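3-hydroxy-3-methylglutaryl-CoA lyase (Acinetobacter baumannii, PDB 6NDS) belongs to the HMGL-like family of TIM-barrel proteins and binds a zinc ion and coenzyme A. Local coordinates at residues Thr149-Phe154 with Ala185-Met190; Ser112-His117 with Pro157-Ile162. All coordinates share one frame; numbering follows the deposited sequence.

How the interactions relate
Both contacts lie at the C-terminal ends of neighbouring strands in the parallel barrel, their centres about 9 Å apart, and the chain runs through their segments alternately. They meet where strand 145-151 ends: Ala113 N lies 2.9 Å from Ala151 O and Ser114 N lies 3.1 Å from Thr152 OG1, both probable hydrogen bonds. Interaction 1 faces the metal site formed by Asp25, His215 and His217, with the side chain of Thr187 about 5 Å from the zinc ion. Interaction 2 lies farther out, the His117 side chain being about 6 Å from coenzyme A. A bound citric acid lies near both, about 3 Å from the Thr187 side chain and 4 Å from that of His117.

Interaction 1 of 2, residues Thr149-Phe154 with Ala185-Met190; sequences TVATTF and ADTTGM
Ala185 N donates to Val150 O (3.0 Å), joining the ends of parallel strands 145-151 and 182-186. These neighbours in the TIM barrel form a beta-alpha-beta unit with helix 164-176. Beyond Ala151 the regular ladder breaks off: Thr152 has a positive phi (44°), and it is Thr153 N that reaches Ala185 O, at 3.1 Å. Thr152 N turns instead to a side chain, giving an almost straight 3.0 Å bond to Thr187 OG1. That hydroxyl sits beside its own backbone N and anti to its carbonyl carbon (chi1 -52°), and it also hydrogen-bonds a bound citric acid.

After strand 182-186 the chain bends through a type I turn from Asp186 to Gly189. The Asp186 carboxylate steadies this bend, its OD1 accepting from Met190 N on the syn lone pair while OD2 takes Ala191 N. Phe154 approaches from the other segment, its CD2 lying 3.5 Å from Asp186 CB, and the ring and carboxylate planes are 64° apart. The methyl CG2 of Thr153 rests over the centre of the Phe154 ring. A water links Phe154 N to Asp186 OD1. Val150 O carries two bonds, since Thr153 OG1 donates to it at 2.8 Å from the face of the carbonyl plane opposite to Ala185 N.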
ATOM      1  N   THR A 149      -2.118  21.872 -12.749  1.00 19.94           N
ATOM      2  CA  THR A 149      -2.634  20.779 -11.931  1.00 20.60           C
ATOM      3  C   THR A 149      -4.152  20.821 -11.861  1.00 21.56           C
ATOM      4  O   THR A 149      -4.753  21.884 -11.671  1.00 20.33           O
ATOM      5  CB  THR A 149      -2.065  20.834 -10.510  1.00 20.28           C
ATOM      6  OG1 THR A 149      -0.655  20.583 -10.545  1.00 21.31           O
ATOM      7  CG2 THR A 149      -2.724  19.787  -9.603  1.00 18.14           C
ATOM      8  N   VAL A 150      -4.767  19.654 -12.002  1.00 21.54           N
ATOM      9  CA  VAL A 150      -6.183  19.474 -11.717  1.00 19.70           C
ATOM     10  C   VAL A 150      -6.270  18.623 -10.461  1.00 22.92           C
ATOM     11  O   VAL A 150      -5.995  17.413 -10.508  1.00 21.43           O
ATOM     12  CB  VAL A 150      -6.929  18.818 -12.886  1.00 20.85           C
ATOM     13  CG1 VAL A 150      -8.426  18.784 -12.588  1.00 24.38           C
ATOM     14  CG2 VAL A 150      -6.640  19.551 -14.188  1.00 24.81           C
ATOM     15  N   ALA A 151      -6.621  19.254  -9.335  1.00 20.56           N
ATOM     16  CA  ALA A 151      -6.851  18.537  -8.087  1.00 20.41           C
ATOM     17  C   ALA A 151      -8.243  17.893  -8.087  1.00 18.19           C
ATOM     18  O   ALA A 151      -9.087  18.174  -8.940  1.00 21.26           O
ATOM     19  CB  ALA A 151      -6.689  19.474  -6.888  1.00 22.71           C
ATOM     20  N   THR A 152      -8.466  17.003  -7.113  1.00 21.78           N
ATOM     21  CA  THR A 152      -9.665  16.164  -7.002  1.00 21.02           C
ATOM     22  C   THR A 152     -10.071  15.558  -8.346  1.00 22.44           C
ATOM     23  O   THR A 152     -11.261  15.458  -8.656  1.00 22.74           O
ATOM     24  CB  THR A 152     -10.841  16.930  -6.361  1.00 27.24           C
ATOM     25  OG1 THR A 152     -11.265  18.020  -7.193  1.00 28.37           O
ATOM     26  CG2 THR A 152     -10.449  17.483  -4.990  1.00 24.87           C
ATOM     27  N   THR A 153      -9.083  15.115  -9.134  1.00 20.55           N
ATOM     28  CA  THR A 153      -9.374  14.522 -10.439  1.00 23.07           C
ATOM     29  C   THR A 153     -10.204  13.253 -10.300  1.00 21.08           C
ATOM     30  O   THR A 153     -11.072  12.968 -11.138  1.00 23.65           O
ATOM     31  CB  THR A 153      -8.060  14.224 -11.178  1.00 22.40           C
ATOM     32  OG1 THR A 153      -7.532  15.447 -11.712  1.00 22.78           O
ATOM     33  CG2 THR A 153      -8.261  13.221 -12.323  1.00 20.71           C
ATOM     34  N   PHE A 154      -9.960  12.484  -9.240  1.00 20.76           N
ATOM     35  CA  PHE A 154     -10.520  11.148  -9.098  1.00 18.46           C
ATOM     36  C   PHE A 154     -11.645  11.075  -8.067  1.00 25.04           C
ATOM     37  O   PHE A 154     -12.056   9.972  -7.684  1.00 26.76           O
ATOM     38  CB  PHE A 154      -9.399  10.165  -8.748  1.00 19.61           C
ATOM     39  CG  PHE A 154      -8.253  10.178  -9.730  1.00 20.71           C
ATOM     40  CD1 PHE A 154      -8.275   9.360 -10.852  1.00 19.56           C
ATOM     41  CD2 PHE A 154      -7.164  11.010  -9.536  1.00 20.24           C
ATOM     42  CE1 PHE A 154      -7.222   9.378 -11.767  1.00 20.97           C
ATOM     43  CE2 PHE A 154      -6.111  11.028 -10.439  1.00 20.47           C
ATOM     44  CZ  PHE A 154      -6.141  10.204 -11.557  1.00 19.62           C
ATOM     45  N   ALA A 185      -4.188  15.075  -9.960  1.00 18.04           N
ATOM     46  CA  ALA A 185      -3.943  14.808  -8.548  1.00 16.94           C
ATOM     47  C   ALA A 185      -5.141  14.117  -7.906  1.00 17.52           C
ATOM     48  O   ALA A 185      -6.281  14.576  -8.049  1.00 21.63           O
ATOM     49  CB  ALA A 185      -3.609  16.109  -7.812  1.00 19.44           C
ATOM     50  N   ASP A 186      -4.860  13.039  -7.158  1.00 17.03           N
ATOM     51  CA  ASP A 186      -5.841  12.337  -6.316  1.00 16.71           C
ATOM     52  C   ASP A 186      -5.688  12.842  -4.881  1.00 19.07           C
ATOM     53  O   ASP A 186      -5.068  12.212  -4.018  1.00 19.65           O
ATOM     54  CB  ASP A 186      -5.621  10.832  -6.404  1.00 18.11           C
ATOM     55  CG  ASP A 186      -6.647  10.054  -5.628  1.00 23.37           C
ATOM     56  OD1 ASP A 186      -7.688  10.642  -5.282  1.00 22.33           O
ATOM     57  OD2 ASP A 186      -6.416   8.857  -5.361  1.00 22.24           O
ATOM     58  N   THR A 187      -6.321  13.988  -4.627  1.00 17.11           N
ATOM     59  CA  THR A 187      -6.058  14.785  -3.430  1.00 19.37           C
ATOM     60  C   THR A 187      -6.352  14.038  -2.132  1.00 23.60           C
ATOM     61  O   THR A 187      -5.608  14.178  -1.151  1.00 23.59           O
ATOM     62  CB  THR A 187      -6.890  16.059  -3.510  1.00 22.94           C
ATOM     63  OG1 THR A 187      -6.640  16.681  -4.771  1.00 23.41           O
ATOM     64  CG2 THR A 187      -6.528  17.022  -2.372  1.00 24.00           C
ATOM     65  N   THR A 188      -7.447  13.275  -2.074  1.00 23.14           N
ATOM     66  CA  THR A 188      -7.739  12.527  -0.852  1.00 22.64           C
ATOM     67  C   THR A 188      -7.764  11.022  -1.087  1.00 22.59           C
ATOM     68  O   THR A 188      -8.470  10.294  -0.383  1.00 22.44           O
ATOM     69  CB  THR A 188      -9.051  12.973  -0.211  1.00 29.08           C
ATOM     70  OG1 THR A 188     -10.134  12.749  -1.119  1.00 25.54           O
ATOM     71  CG2 THR A 188      -8.981  14.443   0.171  1.00 28.18           C
ATOM     72  N   GLY A 189      -6.982  10.539  -2.048  1.00 20.60           N
ATOM     73  CA  GLY A 189      -6.773   9.110  -2.180  1.00 19.94           C
ATOM     74  C   GLY A 189      -8.044   8.341  -2.470  1.00 20.36           C
ATOM     75  O   GLY A 189      -8.330   7.322  -1.831  1.00 22.24           O
ATOM     76  N   MET A 190      -8.823   8.831  -3.433  1.00 18.32           N
ATOM     77  CA  MET A 190     -10.076   8.203  -3.816  1.00 17.78           C
ATOM     78  C   MET A 190      -9.970   7.349  -5.077  1.00 16.73           C
ATOM     79  O   MET A 190     -10.943   6.659  -5.419  1.00 22.50           O
ATOM     80  CB  MET A 190     -11.151   9.279  -3.997  1.00 22.42           C
ATOM     81  CG  MET A 190     -11.466  10.001  -2.666  1.00 18.95           C
ATOM     82  SD  MET A 190     -12.615  11.367  -2.852  1.00 25.37           S
ATOM     83  CE  MET A 190     -14.168  10.513  -3.095  1.00 24.15           C
TER
HETATM   84  O   HOH W   1      -9.190  12.812  -6.346  1.00 22.54           O

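Interaction 2 of 2, residues Ser112-His117 with Pro157-Ile162; sequences SASQTH and PFEGKI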
ATOM      1  N   SER A 112      -9.002  22.913  -8.420  1.00 24.37           N
ATOM      2  CA  SER A 112      -9.683  21.636  -8.210  1.00 22.34           C
ATOM      3  C   SER A 112     -10.805  21.439  -9.222  1.00 26.78           C
ATOM      4  O   SER A 112     -11.492  22.391  -9.591  1.00 27.16           O
ATOM      5  CB  SER A 112     -10.258  21.553  -6.791  1.00 26.61           C
ATOM      6  OG  SER A 112      -9.232  21.738  -5.827  1.00 31.26           O
ATOM      7  N   ALA A 113     -10.997  20.188  -9.667  1.00 24.15           N
ATOM      8  CA  ALA A 113     -12.141  19.885 -10.523  1.00 24.15           C
ATOM      9  C   ALA A 113     -13.459  20.027  -9.775  1.00 23.59           C
ATOM     10  O   ALA A 113     -14.508  20.204 -10.402  1.00 27.90           O
ATOM     11  CB  ALA A 113     -12.025  18.464 -11.088  1.00 27.00           C
ATOM     12  N   SER A 114     -13.421  19.917  -8.452  1.00 25.15           N
ATOM     13  CA  SER A 114     -14.591  20.105  -7.610  1.00 23.89           C
ATOM     14  C   SER A 114     -14.749  21.587  -7.298  1.00 23.42           C
ATOM     15  O   SER A 114     -13.834  22.196  -6.733  1.00 25.10           O
ATOM     16  CB  SER A 114     -14.433  19.314  -6.315  1.00 27.69           C
ATOM     17  OG  SER A 114     -15.293  19.826  -5.308  1.00 29.16           O
ATOM     18  N   GLN A 115     -15.894  22.165  -7.674  1.00 26.59           N
ATOM     19  CA  GLN A 115     -16.149  23.558  -7.315  1.00 27.12           C
ATOM     20  C   GLN A 115     -16.103  23.750  -5.804  1.00 31.10           C
ATOM     21  O   GLN A 115     -15.564  24.750  -5.317  1.00 27.72           O
ATOM     22  CB  GLN A 115     -17.499  24.012  -7.860  1.00 27.81           C
ATOM     23  CG  GLN A 115     -17.713  25.511  -7.735  1.00 29.47           C
ATOM     24  CD  GLN A 115     -17.025  26.288  -8.837  1.00 31.63           C
ATOM     25  OE1 GLN A 115     -15.803  26.415  -8.856  1.00 32.10           O
ATOM     26  NE2 GLN A 115     -17.815  26.810  -9.770  1.00 34.33           N
ATOM     27  N   THR A 116     -16.676  22.807  -5.046  1.00 27.43           N
ATOM     28  CA  THR A 116     -16.693  22.947  -3.591  1.00 28.85           C
ATOM     29  C   THR A 116     -15.282  22.945  -3.025  1.00 27.48           C
ATOM     30  O   THR A 116     -14.942  23.761  -2.158  1.00 30.23           O
ATOM     31  CB  THR A 116     -17.507  21.822  -2.951  1.00 33.23           C
ATOM     32  OG1 THR A 116     -18.849  21.844  -3.445  1.00 31.04           O
ATOM     33  CG2 THR A 116     -17.515  21.984  -1.437  1.00 30.60           C
ATOM     34  N   HIS A 117     -14.438  22.021  -3.494  1.00 24.92           N
ATOM     35  CA  HIS A 117     -13.069  21.980  -3.005  1.00 23.96           C
ATOM     36  C   HIS A 117     -12.276  23.209  -3.445  1.00 26.13           C
ATOM     37  O   HIS A 117     -11.444  23.715  -2.685  1.00 27.15           O
ATOM     38  CB  HIS A 117     -12.384  20.695  -3.475  1.00 24.34           C
ATOM     39  CG  HIS A 117     -11.046  20.466  -2.851  1.00 29.67           C
ATOM     40  ND1 HIS A 117      -9.869  20.837  -3.463  1.00 27.47           N
ATOM     41  CD2 HIS A 117     -10.699  19.905  -1.669  1.00 31.50           C
ATOM     42  CE1 HIS A 117      -8.852  20.519  -2.681  1.00 30.06           C
ATOM     43  NE2 HIS A 117      -9.328  19.947  -1.590  1.00 30.68           N
ATOM     44  N   PRO A 157     -13.609  14.923  -1.499  1.00 25.85           N
ATOM     45  CA  PRO A 157     -14.102  14.589  -0.153  1.00 25.62           C
ATOM     46  C   PRO A 157     -15.407  15.286   0.210  1.00 25.19           C
ATOM     47  O   PRO A 157     -16.069  14.869   1.173  1.00 27.92           O
ATOM     48  CB  PRO A 157     -12.956  15.046   0.765  1.00 26.93           C
ATOM     49  CG  PRO A 157     -12.286  16.156  -0.014  1.00 27.11           C
ATOM     50  CD  PRO A 157     -12.367  15.720  -1.462  1.00 25.22           C
ATOM     51  N   PHE A 158     -15.793  16.343  -0.511  1.00 24.84           N
ATOM     52  CA  PHE A 158     -17.058  17.028  -0.276  1.00 27.86           C
ATOM     53  C   PHE A 158     -18.158  16.557  -1.217  1.00 27.20           C
ATOM     54  O   PHE A 158     -19.273  16.261  -0.777  1.00 32.87           O
ATOM     55  CB  PHE A 158     -16.897  18.545  -0.443  1.00 27.38           C
ATOM     56  CG  PHE A 158     -15.895  19.162   0.481  1.00 28.46           C
ATOM     57  CD1 PHE A 158     -16.150  19.246   1.842  1.00 36.53           C
ATOM     58  CD2 PHE A 158     -14.716  19.701  -0.017  1.00 29.37           C
ATOM     59  CE1 PHE A 158     -15.237  19.842   2.700  1.00 42.05           C
ATOM     60  CE2 PHE A 158     -13.790  20.297   0.838  1.00 28.96           C
ATOM     61  CZ  PHE A 158     -14.057  20.368   2.195  1.00 39.22           C
ATOM     62  N   GLU A 159     -17.861  16.506  -2.516  1.00 30.77           N
ATOM     63  CA  GLU A 159     -18.868  16.253  -3.538  1.00 33.16           C
ATOM     64  C   GLU A 159     -18.991  14.780  -3.899  1.00 28.82           C
ATOM     65  O   GLU A 159     -20.036  14.367  -4.420  1.00 30.87           O
ATOM     66  CB  GLU A 159     -18.547  17.068  -4.800  1.00 32.26           C
ATOM     67  CG  GLU A 159     -18.610  18.588  -4.584  1.00 34.92           C
ATOM     68  CD  GLU A 159     -18.483  19.396  -5.875  1.00 35.34           C
ATOM     69  OE1 GLU A 159     -18.300  18.787  -6.953  1.00 37.56           O
ATOM     70  OE2 GLU A 159     -18.564  20.647  -5.809  1.00 30.92           O
ATOM     71  N   GLY A 160     -17.975  13.988  -3.622  1.00 30.01           N
ATOM     72  CA  GLY A 160     -17.989  12.576  -3.998  1.00 29.60           C
ATOM     73  C   GLY A 160     -17.469  12.379  -5.419  1.00 26.95           C
ATOM     74  O   GLY A 160     -16.330  12.751  -5.716  1.00 28.15           O
ATOM     75  N   LYS A 161     -18.304  11.797  -6.285  1.00 29.72           N
ATOM     76  CA  LYS A 161     -17.883  11.527  -7.655  1.00 29.38           C
ATOM     77  C   LYS A 161     -17.647  12.827  -8.413  1.00 25.99           C
ATOM     78  O   LYS A 161     -18.367  13.811  -8.228  1.00 31.20           O
ATOM     79  CB  LYS A 161     -18.932  10.691  -8.387  1.00 38.58           C
ATOM     80  CG  LYS A 161     -19.194   9.319  -7.788  1.00 45.59           C
ATOM     81  CD  LYS A 161     -18.155   8.300  -8.216  1.00 54.51           C
ATOM     82  CE  LYS A 161     -18.730   6.890  -8.153  1.00 59.68           C
ATOM     83  NZ  LYS A 161     -17.684   5.842  -8.308  1.00 63.63           N
ATOM     84  N   ILE A 162     -16.637  12.816  -9.278  1.00 26.78           N
ATOM     85  CA  ILE A 162     -16.250  13.971 -10.078  1.00 25.37           C
ATOM     86  C   ILE A 162     -16.338  13.590 -11.551  1.00 26.48           C
ATOM     87  O   ILE A 162     -15.773  12.572 -11.969  1.00 28.23           O
ATOM     88  CB  ILE A 162     -14.833  14.448  -9.715  1.00 31.12           C
ATOM     89  CG1 ILE A 162     -14.828  15.101  -8.324  1.00 26.91           C
ATOM     90  CG2 ILE A 162     -14.244  15.357 -10.812  1.00 29.08           C
ATOM     91  CD1 ILE A 162     -15.617  16.399  -8.240  1.00 29.91           C
TER
HETATM   92  O   HOH W   2     -17.862  20.647  -9.001  1.00 28.70           O
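Thr116 and Glu159 make the direct hydrogen bonds of this contact, which ties the start of helix 115-122 to the loop between strand 145-151 and helix 164-176 of the barrel. Glu159 OE2 is gripped twice by this one residue. Thr116 OG1 donates to the anti lone pair of Glu159 OE2 at 2.7 Å, whereas Thr116 N reaches the same OE2 from above the carboxylate plane, 45° out of it, at 3.0 Å. With OG1 beside its own backbone N (chi1 -59°), Thr116 presents both donors to the same oxygen. The other oxygen, OE1, accepts a hydrogen bond from a water that in turn accepts from Gln115 N.

Within 112-117, Ser114 is the N-cap: its OG accepts from His117 N in a nearly straight bond. The His117 ring is held by Ser112 OG, which meets ND1 in the ring plane at 2.6 Å.

Apolar contacts flank the polar centre. Thr116 CG2 packs against Phe158 CB at 3.6 Å, and His117 CD2 is 4.0 Å from Phe158 CE2, with the two aromatic side chains crossing at about a right angle. Ile162 reaches Ala113 CB with CG2 (3.8 Å) and Ser114 CB with CD1; helix 164-176 backs this patch through Val167. Phe158 also packs on Pro311 of the second subunit.

The helix start is thus served by a serine cap and by a carboxylate that takes one N-H directly and another through water. Such an N-terminal setting would probably favour the negative charge on Glu159.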